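Local coordinates for protein flavocytochrome C3 fumarate reductase (Shewanella frigidimarina, PDB 1QO8) that catalyses in vitro the essentially one-way reduction of fumarate to succinate, using one FAD and four covalently bound haems c in each subunit, at residues K24-D27 / S28-E32; G61-N64 / C65-H69; P250-I253 / D254-K258; G232-R235 / V236-H240; D49-Q52 / F53-N57. All coordinates share one frame; numbering follows the deposited sequence.

Contact 1 (K24-D27 / S28-E32); sequences KVTD and SETHE. With HEM (protoporphyrin IX containing Fe), chain F.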
# COMPACT_ATOMS: atom_id res chain seq x y z
N LYS A 24 -8.17 13.87 41.08
CA LYS A 24 -8.65 13.88 39.71
C LYS A 24 -7.47 14.20 38.75
O LYS A 24 -7.17 15.36 38.44
CB LYS A 24 -9.66 15.03 39.60
CG LYS A 24 -10.35 15.14 38.24
CD LYS A 24 -11.06 16.51 38.22
CE LYS A 24 -11.98 16.59 36.99
NZ LYS A 24 -12.74 15.31 36.99
N VAL A 25 -6.73 13.22 38.32
CA VAL A 25 -5.40 13.52 37.68
C VAL A 25 -5.67 13.87 36.24
O VAL A 25 -6.39 13.14 35.57
CB VAL A 25 -4.48 12.34 37.88
CG1 VAL A 25 -3.08 12.65 37.29
CG2 VAL A 25 -4.44 11.96 39.35
N THR A 26 -5.31 15.02 35.69
CA THR A 26 -5.49 15.26 34.28
C THR A 26 -4.54 14.42 33.39
O THR A 26 -3.54 13.84 33.81
CB THR A 26 -5.27 16.74 33.90
OG1 THR A 26 -3.88 17.06 34.20
CG2 THR A 26 -6.20 17.60 34.78
N ASP A 27 -4.96 14.26 32.13
CA ASP A 27 -4.17 13.48 31.16
C ASP A 27 -2.72 13.94 31.10
O ASP A 27 -1.86 13.07 31.22
CB ASP A 27 -4.88 13.51 29.80
CG ASP A 27 -6.15 12.65 29.97
OD1 ASP A 27 -6.21 11.63 30.67
OD2 ASP A 27 -7.09 13.01 29.26
N SER A 28 -2.49 15.26 31.08
CA SER A 28 -1.18 15.82 31.03
C SER A 28 -0.52 15.80 32.41
O SER A 28 0.63 16.26 32.43
CB SER A 28 -1.07 17.21 30.45
OG SER A 28 -1.81 17.44 29.30
N GLU A 29 -1.11 15.31 33.50
CA GLU A 29 -0.48 15.35 34.83
C GLU A 29 0.11 16.67 35.26
O GLU A 29 1.15 16.84 35.93
CB GLU A 29 0.50 14.18 34.96
CG GLU A 29 -0.17 12.84 34.53
CD GLU A 29 0.75 11.66 34.52
OE1 GLU A 29 2.00 11.77 34.72
OE2 GLU A 29 0.34 10.48 34.35
N THR A 30 -0.54 17.76 34.88
CA THR A 30 -0.05 19.12 34.99
C THR A 30 0.21 19.50 36.43
O THR A 30 1.33 19.71 36.93
CB THR A 30 -1.13 20.04 34.35
OG1 THR A 30 -1.31 19.52 33.02
CG2 THR A 30 -0.67 21.49 34.24
N HIS A 31 -0.89 19.41 37.20
CA HIS A 31 -0.85 19.74 38.63
C HIS A 31 0.22 18.95 39.29
O HIS A 31 1.00 19.53 40.05
CB HIS A 31 -2.23 19.37 39.32
CG HIS A 31 -2.22 19.86 40.75
ND1 HIS A 31 -2.44 21.19 41.02
CD2 HIS A 31 -1.98 19.25 41.93
CE1 HIS A 31 -2.34 21.36 42.34
NE2 HIS A 31 -2.08 20.20 42.93
N GLU A 32 0.35 17.63 39.14
CA GLU A 32 1.33 16.85 39.86
C GLU A 32 2.77 17.32 39.55
O GLU A 32 3.65 17.43 40.46
CB GLU A 32 1.12 15.38 39.53
CG GLU A 32 -0.20 14.78 39.98
CD GLU A 32 -1.43 15.16 39.23
OE1 GLU A 32 -1.40 15.81 38.15
OE2 GLU A 32 -2.51 14.84 39.78
CHA HEM F . -1.89 8.81 39.68
CHB HEM F . -3.95 8.01 44.04
CHC HEM F . -0.27 10.17 46.34
CHD HEM F . 1.80 10.93 42.02
C1A HEM F . -2.77 8.46 40.70
C2A HEM F . -4.09 7.91 40.44
C3A HEM F . -4.61 7.68 41.65
C4A HEM F . -3.67 8.06 42.66
CMA HEM F . -5.98 7.07 42.01
CAA HEM F . -4.73 7.66 39.05
CBA HEM F . -4.39 6.54 38.12
CGA HEM F . -5.19 6.12 36.90
O1A HEM F . -5.33 4.84 36.79
O2A HEM F . -5.68 6.93 36.05
C1B HEM F . -3.09 8.41 45.03
C2B HEM F . -3.22 8.14 46.46
C3B HEM F . -2.18 8.70 47.10
C4B HEM F . -1.40 9.39 46.09
CMB HEM F . -4.35 7.28 47.07
CAB HEM F . -1.78 8.60 48.57
CBB HEM F . -1.84 7.59 49.47
C1C HEM F . 0.59 10.63 45.35
C2C HEM F . 1.79 11.40 45.56
C3C HEM F . 2.36 11.57 44.40
C4C HEM F . 1.54 10.95 43.38
CMC HEM F . 2.27 11.89 46.95
CAC HEM F . 3.73 12.19 43.99
CBC HEM F . 4.83 11.93 44.73
C1D HEM F . 1.03 10.41 41.00
C2D HEM F . 1.31 10.42 39.59
C3D HEM F . 0.31 9.82 38.97
C4D HEM F . -0.69 9.42 39.98
CMD HEM F . 2.62 11.04 39.01
CAD HEM F . 0.08 9.46 37.48
CBD HEM F . 0.46 7.95 37.31
CGD HEM F . 1.78 7.53 37.92
O1D HEM F . 2.77 8.27 37.66
O2D HEM F . 1.88 6.50 38.63
NA HEM F . -2.56 8.62 42.06
NB HEM F . -1.96 9.15 44.86
NC HEM F . 0.43 10.39 43.99
ND HEM F . -0.18 9.81 41.19
FE HEM F . -1.00 9.45 43.04
O HOH W 1 -4.75 15.97 40.74
O HOH W 2 -3.41 17.01 37.14
O HOH W 3 -3.86 19.61 31.81

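Contact 2 (G61-N64 / C65-H69); sequences GDIN and CTSCH. With HEM (protoporphyrin IX containing Fe), chain D.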
# COMPACT_ATOMS: atom_id res chain seq x y z
N GLY A 61 14.73 18.57 26.75
CA GLY A 61 14.31 19.99 26.97
C GLY A 61 13.30 19.85 28.20
O GLY A 61 13.42 18.94 29.01
N ASP A 62 12.38 20.76 28.29
CA ASP A 62 11.66 20.93 29.59
C ASP A 62 10.46 20.00 29.64
O ASP A 62 9.43 20.35 29.05
CB ASP A 62 11.16 22.39 29.61
CG ASP A 62 10.61 22.67 31.04
OD1 ASP A 62 10.57 21.90 31.99
OD2 ASP A 62 10.13 23.80 31.20
N ILE A 63 10.53 18.75 30.04
CA ILE A 63 9.40 17.83 29.98
C ILE A 63 8.86 17.49 31.37
O ILE A 63 9.62 17.71 32.34
CB ILE A 63 9.89 16.49 29.35
CG1 ILE A 63 11.01 15.89 30.18
CG2 ILE A 63 10.29 16.76 27.90
CD1 ILE A 63 11.41 14.48 29.65
N ASN A 64 7.72 16.77 31.47
CA ASN A 64 7.23 16.36 32.77
C ASN A 64 8.24 15.53 33.54
O ASN A 64 8.69 14.60 32.87
CB ASN A 64 5.89 15.63 32.73
CG ASN A 64 4.70 16.56 32.51
OD1 ASN A 64 4.71 17.75 32.84
ND2 ASN A 64 3.63 16.10 31.86
N CYS A 65 8.56 15.79 34.85
CA CYS A 65 9.16 14.79 35.68
C CYS A 65 8.58 13.39 35.59
O CYS A 65 9.31 12.40 35.71
CB CYS A 65 9.22 15.25 37.20
SG CYS A 65 9.40 17.05 37.31
N THR A 66 7.25 13.20 35.56
CA THR A 66 6.62 11.92 35.46
C THR A 66 6.68 11.35 34.03
O THR A 66 6.20 10.22 33.84
CB THR A 66 5.10 12.07 35.91
OG1 THR A 66 4.49 12.94 34.97
CG2 THR A 66 5.08 12.78 37.31
N SER A 67 7.45 11.92 33.09
CA SER A 67 7.98 11.15 31.96
C SER A 67 8.73 9.95 32.45
O SER A 67 8.71 8.84 31.87
CB SER A 67 8.93 11.92 30.99
OG SER A 67 8.19 13.00 30.46
N CYS A 68 9.52 10.20 33.52
CA CYS A 68 10.22 9.10 34.11
C CYS A 68 9.77 8.69 35.54
O CYS A 68 9.83 7.49 35.82
CB CYS A 68 11.74 9.51 34.27
SG CYS A 68 12.42 10.03 32.62
N HIS A 69 9.81 9.66 36.49
CA HIS A 69 9.53 9.25 37.86
C HIS A 69 8.03 8.86 37.90
O HIS A 69 7.30 9.66 37.36
CB HIS A 69 9.70 10.39 38.86
CG HIS A 69 11.21 10.64 38.94
ND1 HIS A 69 11.96 9.73 39.65
CD2 HIS A 69 12.02 11.58 38.49
CE1 HIS A 69 13.21 10.14 39.70
NE2 HIS A 69 13.29 11.24 39.00
CHA HEM D . 16.99 11.35 40.55
CHB HEM D . 13.62 14.75 40.76
CHC HEM D . 12.79 14.63 36.03
CHD HEM D . 15.52 10.61 36.00
C1A HEM D . 16.15 12.33 41.01
C2A HEM D . 16.08 12.80 42.42
C3A HEM D . 15.19 13.74 42.47
C4A HEM D . 14.61 13.91 41.14
CMA HEM D . 14.66 14.62 43.66
CAA HEM D . 16.99 12.21 43.52
CBA HEM D . 18.43 12.82 43.47
CGA HEM D . 18.37 14.32 43.40
O1A HEM D . 17.74 14.87 44.36
O2A HEM D . 18.88 14.91 42.41
C1B HEM D . 13.16 15.10 39.50
C2B HEM D . 12.39 16.23 39.15
C3B HEM D . 12.24 16.25 37.85
C4B HEM D . 12.82 15.04 37.33
CMB HEM D . 11.91 17.27 40.23
CAB HEM D . 11.70 17.35 36.93
CBB HEM D . 11.87 18.67 37.18
C1C HEM D . 13.46 13.48 35.64
C2C HEM D . 13.37 12.92 34.29
C3C HEM D . 14.16 11.87 34.28
C4C HEM D . 14.66 11.63 35.63
CMC HEM D . 12.51 13.61 33.22
CAC HEM D . 14.60 10.91 33.15
CBC HEM D . 15.03 11.38 31.91
C1D HEM D . 16.23 10.52 37.16
C2D HEM D . 17.22 9.54 37.48
C3D HEM D . 17.57 9.75 38.74
C4D HEM D . 16.86 10.88 39.25
CMD HEM D . 17.77 8.46 36.49
CAD HEM D . 18.73 8.99 39.51
CBD HEM D . 20.01 9.84 39.35
CGD HEM D . 20.84 9.78 40.60
O1D HEM D . 21.49 8.69 40.66
O2D HEM D . 20.78 10.75 41.40
NA HEM D . 15.22 13.03 40.30
NB HEM D . 13.46 14.36 38.36
NC HEM D . 14.19 12.64 36.40
ND HEM D . 15.96 11.36 38.29
FE HEM D . 14.72 12.91 38.33

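Contact 3 (P250-I253 / D254-K258); sequences PEII and DTLRK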
# COMPACT_ATOMS: atom_id res chain seq x y z
N PRO A 250 16.29 19.79 18.57
CA PRO A 250 16.05 20.30 19.91
C PRO A 250 15.87 21.80 19.83
O PRO A 250 14.90 22.34 20.37
CB PRO A 250 17.32 19.93 20.71
CG PRO A 250 17.72 18.62 20.06
CD PRO A 250 17.40 18.79 18.59
N GLU A 251 16.72 22.50 19.06
CA GLU A 251 16.47 23.92 18.85
C GLU A 251 15.04 24.15 18.38
O GLU A 251 14.41 25.12 18.83
CB GLU A 251 17.40 24.55 17.84
CG GLU A 251 17.37 26.03 17.66
CD GLU A 251 17.91 26.87 18.78
OE1 GLU A 251 18.35 26.30 19.81
OE2 GLU A 251 17.82 28.12 18.60
N ILE A 252 14.66 23.48 17.27
CA ILE A 252 13.35 23.78 16.67
C ILE A 252 12.17 23.47 17.59
O ILE A 252 11.27 24.31 17.68
CB ILE A 252 13.18 23.18 15.27
CG1 ILE A 252 14.13 23.84 14.28
CG2 ILE A 252 11.75 23.41 14.76
CD1 ILE A 252 14.24 23.19 12.90
N ILE A 253 12.09 22.35 18.24
CA ILE A 253 11.02 21.89 19.11
C ILE A 253 11.13 22.68 20.42
O ILE A 253 10.08 22.99 20.96
CB ILE A 253 11.20 20.40 19.47
CG1 ILE A 253 10.77 19.54 18.28
CG2 ILE A 253 10.53 19.90 20.76
CD1 ILE A 253 9.40 19.82 17.69
N ASP A 254 12.34 22.99 20.91
CA ASP A 254 12.42 23.90 22.08
C ASP A 254 11.77 25.23 21.70
O ASP A 254 10.94 25.78 22.46
CB ASP A 254 13.82 24.10 22.64
CG ASP A 254 14.34 22.87 23.38
OD1 ASP A 254 13.71 21.81 23.62
OD2 ASP A 254 15.52 22.83 23.82
N THR A 255 12.01 25.76 20.50
CA THR A 255 11.50 27.05 20.11
C THR A 255 9.97 27.03 19.93
O THR A 255 9.29 27.95 20.31
CB THR A 255 12.12 27.52 18.79
OG1 THR A 255 13.51 27.53 19.01
CG2 THR A 255 11.65 28.90 18.43
N LEU A 256 9.44 25.96 19.32
CA LEU A 256 8.02 25.82 19.08
C LEU A 256 7.30 25.52 20.41
O LEU A 256 6.24 26.09 20.57
CB LEU A 256 7.74 24.73 18.02
CG LEU A 256 8.29 25.01 16.64
CD1 LEU A 256 8.46 23.68 15.85
CD2 LEU A 256 7.47 26.04 15.83
N ARG A 257 7.85 24.74 21.34
CA ARG A 257 7.24 24.55 22.62
C ARG A 257 7.05 25.89 23.38
O ARG A 257 5.99 26.11 24.00
CB ARG A 257 8.02 23.66 23.60
CG ARG A 257 8.13 22.21 23.19
CD ARG A 257 9.15 21.48 24.05
NE ARG A 257 9.00 20.04 23.91
CZ ARG A 257 9.85 19.24 24.51
NH1 ARG A 257 10.91 19.75 25.17
NH2 ARG A 257 9.76 17.93 24.43
N LYS A 258 8.13 26.68 23.44
CA LYS A 258 8.03 27.97 24.10
C LYS A 258 7.05 28.88 23.35
O LYS A 258 6.18 29.42 24.04
CB LYS A 258 9.34 28.75 24.27
CG LYS A 258 10.28 27.86 25.10
CD LYS A 258 11.09 28.70 26.06
CE LYS A 258 11.70 27.86 27.20
NZ LYS A 258 12.34 28.91 28.12

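Contact 4 (G232-R235 / V236-H240); sequences GGAR and VDRTH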
# COMPACT_ATOMS: atom_id res chain seq x y z
N GLY A 232 23.47 16.00 1.16
CA GLY A 232 23.40 15.03 0.09
C GLY A 232 22.27 15.29 -0.87
O GLY A 232 21.17 15.64 -0.45
N GLY A 233 22.59 15.38 -2.16
CA GLY A 233 21.60 15.61 -3.19
C GLY A 233 21.41 17.07 -3.48
O GLY A 233 20.64 17.44 -4.37
N ALA A 234 22.05 17.93 -2.68
CA ALA A 234 21.84 19.37 -2.93
C ALA A 234 23.07 19.85 -3.74
O ALA A 234 24.20 19.39 -3.48
CB ALA A 234 21.74 20.13 -1.66
N ARG A 235 22.79 20.77 -4.66
CA ARG A 235 23.89 21.14 -5.55
C ARG A 235 24.63 22.34 -4.99
O ARG A 235 25.75 22.59 -5.39
CB ARG A 235 23.31 21.39 -6.95
CG ARG A 235 22.68 22.73 -7.11
CD ARG A 235 22.08 22.96 -8.51
NE ARG A 235 21.03 21.96 -8.75
CZ ARG A 235 20.25 21.93 -9.83
NH1 ARG A 235 20.41 22.88 -10.75
NH2 ARG A 235 19.31 21.00 -10.02
N VAL A 236 24.05 23.13 -4.11
CA VAL A 236 24.69 24.16 -3.31
C VAL A 236 24.25 24.02 -1.84
O VAL A 236 23.41 23.17 -1.47
CB VAL A 236 24.37 25.58 -3.78
CG1 VAL A 236 25.37 26.54 -3.12
CG2 VAL A 236 24.55 25.90 -5.26
N ASP A 237 24.85 24.82 -0.96
CA ASP A 237 24.67 24.72 0.48
C ASP A 237 23.32 25.34 0.83
O ASP A 237 23.14 26.47 0.42
CB ASP A 237 25.75 25.55 1.19
CG ASP A 237 27.13 24.98 1.02
OD1 ASP A 237 27.41 24.27 0.02
OD2 ASP A 237 27.93 25.31 1.93
N ARG A 238 22.41 24.59 1.41
CA ARG A 238 21.04 25.10 1.65
C ARG A 238 20.48 24.70 2.99
O ARG A 238 19.37 24.96 3.41
CB ARG A 238 20.21 24.23 0.65
CG ARG A 238 19.24 25.02 -0.17
CD ARG A 238 18.52 24.05 -1.11
NE ARG A 238 18.82 24.49 -2.47
CZ ARG A 238 19.20 23.57 -3.36
NH1 ARG A 238 19.32 22.27 -3.11
NH2 ARG A 238 19.52 24.03 -4.55
N THR A 239 21.18 23.93 3.77
CA THR A 239 20.76 23.33 5.03
C THR A 239 21.14 24.22 6.20
O THR A 239 22.34 24.43 6.39
CB THR A 239 21.49 21.96 5.09
OG1 THR A 239 21.20 21.13 3.96
CG2 THR A 239 21.07 21.26 6.38
N HIS A 240 20.19 24.76 6.95
CA HIS A 240 20.35 25.68 8.05
C HIS A 240 20.17 24.93 9.39
O HIS A 240 19.24 24.15 9.49
CB HIS A 240 19.34 26.78 7.96
CG HIS A 240 19.31 27.53 6.66
ND1 HIS A 240 18.95 26.98 5.46
CD2 HIS A 240 19.64 28.83 6.41
CE1 HIS A 240 19.05 27.88 4.50
NE2 HIS A 240 19.45 29.01 5.06

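Contact 5 (D49-Q52 / F53-N57); sequences DKLQ and FDPHN. With HEM (protoporphyrin IX containing Fe), chain D.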
# COMPACT_ATOMS: atom_id res chain seq x y z
N ASP A 49 26.67 18.55 36.64
CA ASP A 49 27.63 19.03 35.64
C ASP A 49 28.80 18.06 35.78
O ASP A 49 29.38 17.62 34.81
CB ASP A 49 28.06 20.46 35.67
CG ASP A 49 28.91 21.13 36.70
OD1 ASP A 49 29.55 20.55 37.58
OD2 ASP A 49 29.00 22.39 36.66
N LYS A 50 28.93 17.53 36.98
CA LYS A 50 29.80 16.46 37.35
C LYS A 50 29.19 15.07 37.09
O LYS A 50 29.37 14.15 37.89
CB LYS A 50 30.06 16.54 38.85
CG LYS A 50 30.23 17.94 39.43
CD LYS A 50 30.56 17.74 40.91
CE LYS A 50 30.48 19.01 41.72
NZ LYS A 50 30.48 18.64 43.18
N LEU A 51 28.48 14.92 35.98
CA LEU A 51 27.57 13.79 35.86
C LEU A 51 27.49 13.37 34.39
O LEU A 51 27.22 14.22 33.57
CB LEU A 51 26.16 14.13 36.36
CG LEU A 51 25.22 12.92 36.31
CD1 LEU A 51 25.15 12.29 37.69
CD2 LEU A 51 23.85 13.32 35.79
N GLN A 52 27.76 12.08 34.17
CA GLN A 52 27.92 11.58 32.83
C GLN A 52 26.73 11.90 31.94
O GLN A 52 26.96 12.48 30.88
CB GLN A 52 28.13 10.06 32.88
CG GLN A 52 29.01 9.56 31.74
CD GLN A 52 29.89 8.42 32.22
OE1 GLN A 52 29.54 7.26 31.99
NE2 GLN A 52 30.99 8.80 32.88
N PHE A 53 25.49 11.53 32.36
CA PHE A 53 24.41 11.69 31.37
C PHE A 53 23.54 12.89 31.57
O PHE A 53 23.23 13.63 30.62
CB PHE A 53 23.66 10.36 31.11
CG PHE A 53 24.65 9.44 30.44
CD1 PHE A 53 25.28 9.83 29.26
CD2 PHE A 53 25.02 8.24 31.01
CE1 PHE A 53 26.23 9.01 28.66
CE2 PHE A 53 25.97 7.44 30.42
CZ PHE A 53 26.59 7.80 29.24
N ASP A 54 23.09 13.21 32.73
CA ASP A 54 22.20 14.24 33.14
C ASP A 54 20.80 13.99 32.58
O ASP A 54 20.22 14.64 31.70
CB ASP A 54 22.54 15.72 33.12
CG ASP A 54 22.03 16.31 34.47
OD1 ASP A 54 21.17 15.69 35.17
OD2 ASP A 54 22.46 17.41 34.86
N PRO A 55 20.09 13.26 33.49
CA PRO A 55 18.68 12.97 33.28
C PRO A 55 17.97 14.28 33.40
O PRO A 55 16.99 14.57 32.70
CB PRO A 55 18.36 11.91 34.31
CG PRO A 55 19.60 11.65 35.08
CD PRO A 55 20.63 12.69 34.73
N HIS A 56 18.54 15.24 34.21
CA HIS A 56 17.84 16.49 34.39
C HIS A 56 18.41 17.57 33.52
O HIS A 56 18.19 18.73 33.90
CB HIS A 56 17.94 17.00 35.87
CG HIS A 56 17.49 15.88 36.76
ND1 HIS A 56 18.30 15.39 37.76
CD2 HIS A 56 16.33 15.16 36.80
CE1 HIS A 56 17.72 14.34 38.34
NE2 HIS A 56 16.52 14.20 37.81
N ASN A 57 19.21 17.28 32.52
CA ASN A 57 19.51 18.36 31.57
C ASN A 57 19.94 17.70 30.24
O ASN A 57 21.04 17.16 30.18
CB ASN A 57 20.63 19.23 32.15
CG ASN A 57 21.18 20.33 31.20
OD1 ASN A 57 20.45 20.87 30.36
ND2 ASN A 57 22.44 20.66 31.48
CHA HEM D . 16.99 11.35 40.55
CHB HEM D . 13.62 14.75 40.76
CHC HEM D . 12.79 14.63 36.03
CHD HEM D . 15.52 10.61 36.00
C1A HEM D . 16.15 12.33 41.01
C2A HEM D . 16.08 12.80 42.42
C3A HEM D . 15.19 13.74 42.47
C4A HEM D . 14.61 13.91 41.14
CMA HEM D . 14.66 14.62 43.66
CAA HEM D . 16.99 12.21 43.52
CBA HEM D . 18.43 12.82 43.47
CGA HEM D . 18.37 14.32 43.40
O1A HEM D . 17.74 14.87 44.36
O2A HEM D . 18.88 14.91 42.41
C1B HEM D . 13.16 15.10 39.50
C2B HEM D . 12.39 16.23 39.15
C3B HEM D . 12.24 16.25 37.85
C4B HEM D . 12.82 15.04 37.33
CMB HEM D . 11.91 17.27 40.23
CAB HEM D . 11.70 17.35 36.93
CBB HEM D . 11.87 18.67 37.18
C1C HEM D . 13.46 13.48 35.64
C2C HEM D . 13.37 12.92 34.29
C3C HEM D . 14.16 11.87 34.28
C4C HEM D . 14.66 11.63 35.63
CMC HEM D . 12.51 13.61 33.22
CAC HEM D . 14.60 10.91 33.15
CBC HEM D . 15.03 11.38 31.91
C1D HEM D . 16.23 10.52 37.16
C2D HEM D . 17.22 9.54 37.48
C3D HEM D . 17.57 9.75 38.74
C4D HEM D . 16.86 10.88 39.25
CMD HEM D . 17.77 8.46 36.49
CAD HEM D . 18.73 8.99 39.51
CBD HEM D . 20.01 9.84 39.35
CGD HEM D . 20.84 9.78 40.60
O1D HEM D . 21.49 8.69 40.66
O2D HEM D . 20.78 10.75 41.40
NA HEM D . 15.22 13.03 40.30
NB HEM D . 13.46 14.36 38.36
NC HEM D . 14.19 12.64 36.40
ND HEM D . 15.96 11.36 38.29
FE HEM D . 14.72 12.91 38.33

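Contact 1 (K24-D27 / S28-E32)
Val-25 packs its two methyls against the carboxylate of Glu-32, CG1 lying 3.4 Å from OE2, while Thr-26 and Glu-29 close the type I turn that leads into the helix. The turn's bond runs from Glu-29 N to Thr-26 O (2.9 Å), and the N-H points well at its acceptor (160°). Glu-29 sits at the N-cap, its chain extended past CG to lay OE2 3.3 Å from CAD of the haem. Glutamate suits the place, being long enough to reach Lys-292 in a salt bridge and Thr-66 through OE1; an alanine here would probably leave the lysine without its countercharge and open a gap beside the haem propionate arm. Glu-32, bent at chi2 (73°), also accepts from His-19, an axial haem ligand, which is likely to strengthen that imidazole as a donor to iron. The Thr-26 side is looser and exposed: its OG1 receives a weak bond from Thr-30 N at 3.5 Å and a weak one involving a water, and another water bridges Thr-26 N and Glu-32 OE1. Asp-27 and Ser-28 point away from the turn to His-293, Thr-294 and Leu-269, tying the start of helix 30-40 to the flavoprotein part next to strands 267-268 and 295-301.

Contact 2 (G61-N64 / C65-H69)
Ser-67 has OG anti to its carbonyl carbon (chi1 -60°), which swings the hydroxyl back to Asn-64, and Ile-63 has CG1 between its own N and carbonyl carbon (chi1 59°), which carries CD1 to the same serine. Asn-64 O is therefore gripped twice: Ser-67 OG gives it a bond of 2.9 Å in the carbonyl plane, on a lone pair, and Ser-67 N approaches at 3.0 Å from above that plane. Serine suits the place because it is small and can donate back to a carbonyl three residues earlier. Ile-63 CD1 rests 3.6 Å from Ser-67 OG and also touches the haem methyl CMC, an apolar wedge between turn and porphyrin. An alanine in place of Ser-67 would probably cost Asn-64 O its in-plane donor and let the turn shift more easily. The next turn is closed at Cys-65 O, which accepts from both Cys-68 N and His-69 N. This is the CXXCH motif of c-type cytochromes: the cysteine sulfurs lie at the vinyl-derived carbons CAB and CAC, consistent with thioether links, and His-69 NE2 binds the iron at 2.3 Å. With His-56 as the other ligand, the bis-histidine haem suits electron transfer.

Contact 3 (P250-I253 / D254-K258)
Ile-252 and Leu-256 lie side by side one helical turn apart and point the same way, with CG2 of the isoleucine only 3.5 Å from CD1 of the leucine, a tight fit for two methyls. On the next ridge Ile-253 lays CG2 over one face of the Arg-257 guanidinium, 3.5 Å from NE and offset toward the rim. The arginine reaches this position with a chain extended from CG to NE, so its long aliphatic part passes close to the turn before. Thr-255 adds a polar side-chain contact: OG1, anti to its carbonyl carbon (chi1 -58°), donates to Glu-251 O at 2.6 Å. That oxygen also takes the regular bond from Thr-255 N, so a buried hydroxyl is satisfied within the helix itself. The backbone beneath is a regular alpha helix, in which Asp-254 N bonds to Pro-250 O at 2.7 Å and Arg-257 N to Ile-253 O at 2.9 Å. Pro-250 suits the first turn of helix 248-262, where its N needs no partner in the helix, while its carbonyl still accepts.

Further out, polar ends are held by other parts of the chain. Asp-254 forms a salt bridge with Lys-246 and a long one, by charge alone, with Arg-257 NH1. The arginine also donates to the carbonyls of Ser-156 and Leu-60, the latter in the cytochrome part, and Glu-251 accepts from Asn-224 N. Ile-253 lies near Ser-160, an FAD-binding residue, while Leu-256 packs on Phe-134, Asn-135 and Leu-138, so that helix 248-262 rests against helix 131-143.

Contact 4 (G232-R235 / V236-H240)
Ala-234 and Arg-235 meet Arg-238 in an arrangement that sets two guanidinium groups near one another, with Arg-235 NE 4.9 Å from Arg-238 NH2. The like charges are offset by acids on and beside the neighbouring helix 184-194. Asp-190 is shared, its OD1 bridging to Arg-235 NE and its OD2 to Arg-238 NH1, while Glu-189 adds a partner for Arg-235 and Asp-182 one for Arg-238. The acids probably more than offset the two positive charges.

Between the two segments themselves the touching is apolar or glancing. The methyl of Ala-234 points toward the following residues and comes to 3.5 Å from Arg-238 NH1, oblique to the guanidinium, and equally near Val-236 O. A small side chain suits this place, where the arginine end crosses close to the backbone. Arg-235 has CG between its own N and carbonyl carbon (chi1 80°), which presses CG to 3.3 Å from Val-236 N; a further bend at chi3 carries the guanidinium to the acids and onto Trp-186 in a cation-pi contact. Arg-238, also bent at chi3 and buried, brings its end back alongside the loop. Val-236 lays CG2 against the Arg-235 carbonyl, 3.5 Å from O, and turns its branched end to Val-180. The backbone shape at Gly-233, just before, calls for glycine.

The hairpin loop between strands 227-229 and 239-241 belongs to a small antiparallel sheet, and Arg-238 and Thr-239 both face Lys-229, which makes a classic beta bulge where the loop enters the second strand.

Contact 5 (D49-Q52 / F53-N57)
Phe-53 offers one face of its ring to Gln-52, whose CG stands 4.0 Å from the ring centroid and 15° off its normal, a CH-pi contact. The two side chains run the same way; CG, not the amide, lies over the face, and the amide plane stands nearly perpendicular (86°) to the ring. The ring also stacks with Phe-85 and lies close to a further haem. The His-56 ring, by contrast, meets its own haem at the edge, in plane with CHA, and NE2 binds the iron at 2.3 Å. Leu-51, with CG anti to the backbone N (chi1 -176°), drives CD2 into the turn that follows: it lies 3.4 Å from Pro-55 CD and 3.6 Å from Asp-54 OD1. Pro-55 in turn sets CB 3.6 Å from CHD of the haem, so the proline is packed between the leucine and the porphyrin edge. Asp-54 OD1 accepts from His-56 N at 2.8 Å, met from above the carboxylate plane, an Asx turn, and OD2 is taken by Asn-48 N. Aspartate fits because its short side chain can fold back on the backbone. By holding the backbone N of His-56, this carboxylate probably steadies the backbone that carries the axial ligand.

In the fold
Along the chain the order is contact 1, contact 5, contact 2, contact 4 and contact 3. The first three lie in the cytochrome part and the last two in the flavin-binding part. Contacts 5 and 2, about 14 Å apart centre to centre, supply the two axial histidines of one haem, while contact 1, its centre about 13 Å from that of contact 2, joins it through Glu-29 and Thr-66 beside another. Contact 2 also touches contact 3, through Arg-257, so helix 248-262 links the haem and flavin parts. Contact 4, on the hairpin just before that helix, is remote from the haem contacts, though its nearest atoms are about 6 Å from contact 3. The arrangement is consistent with electrons passing from the haems to FAD.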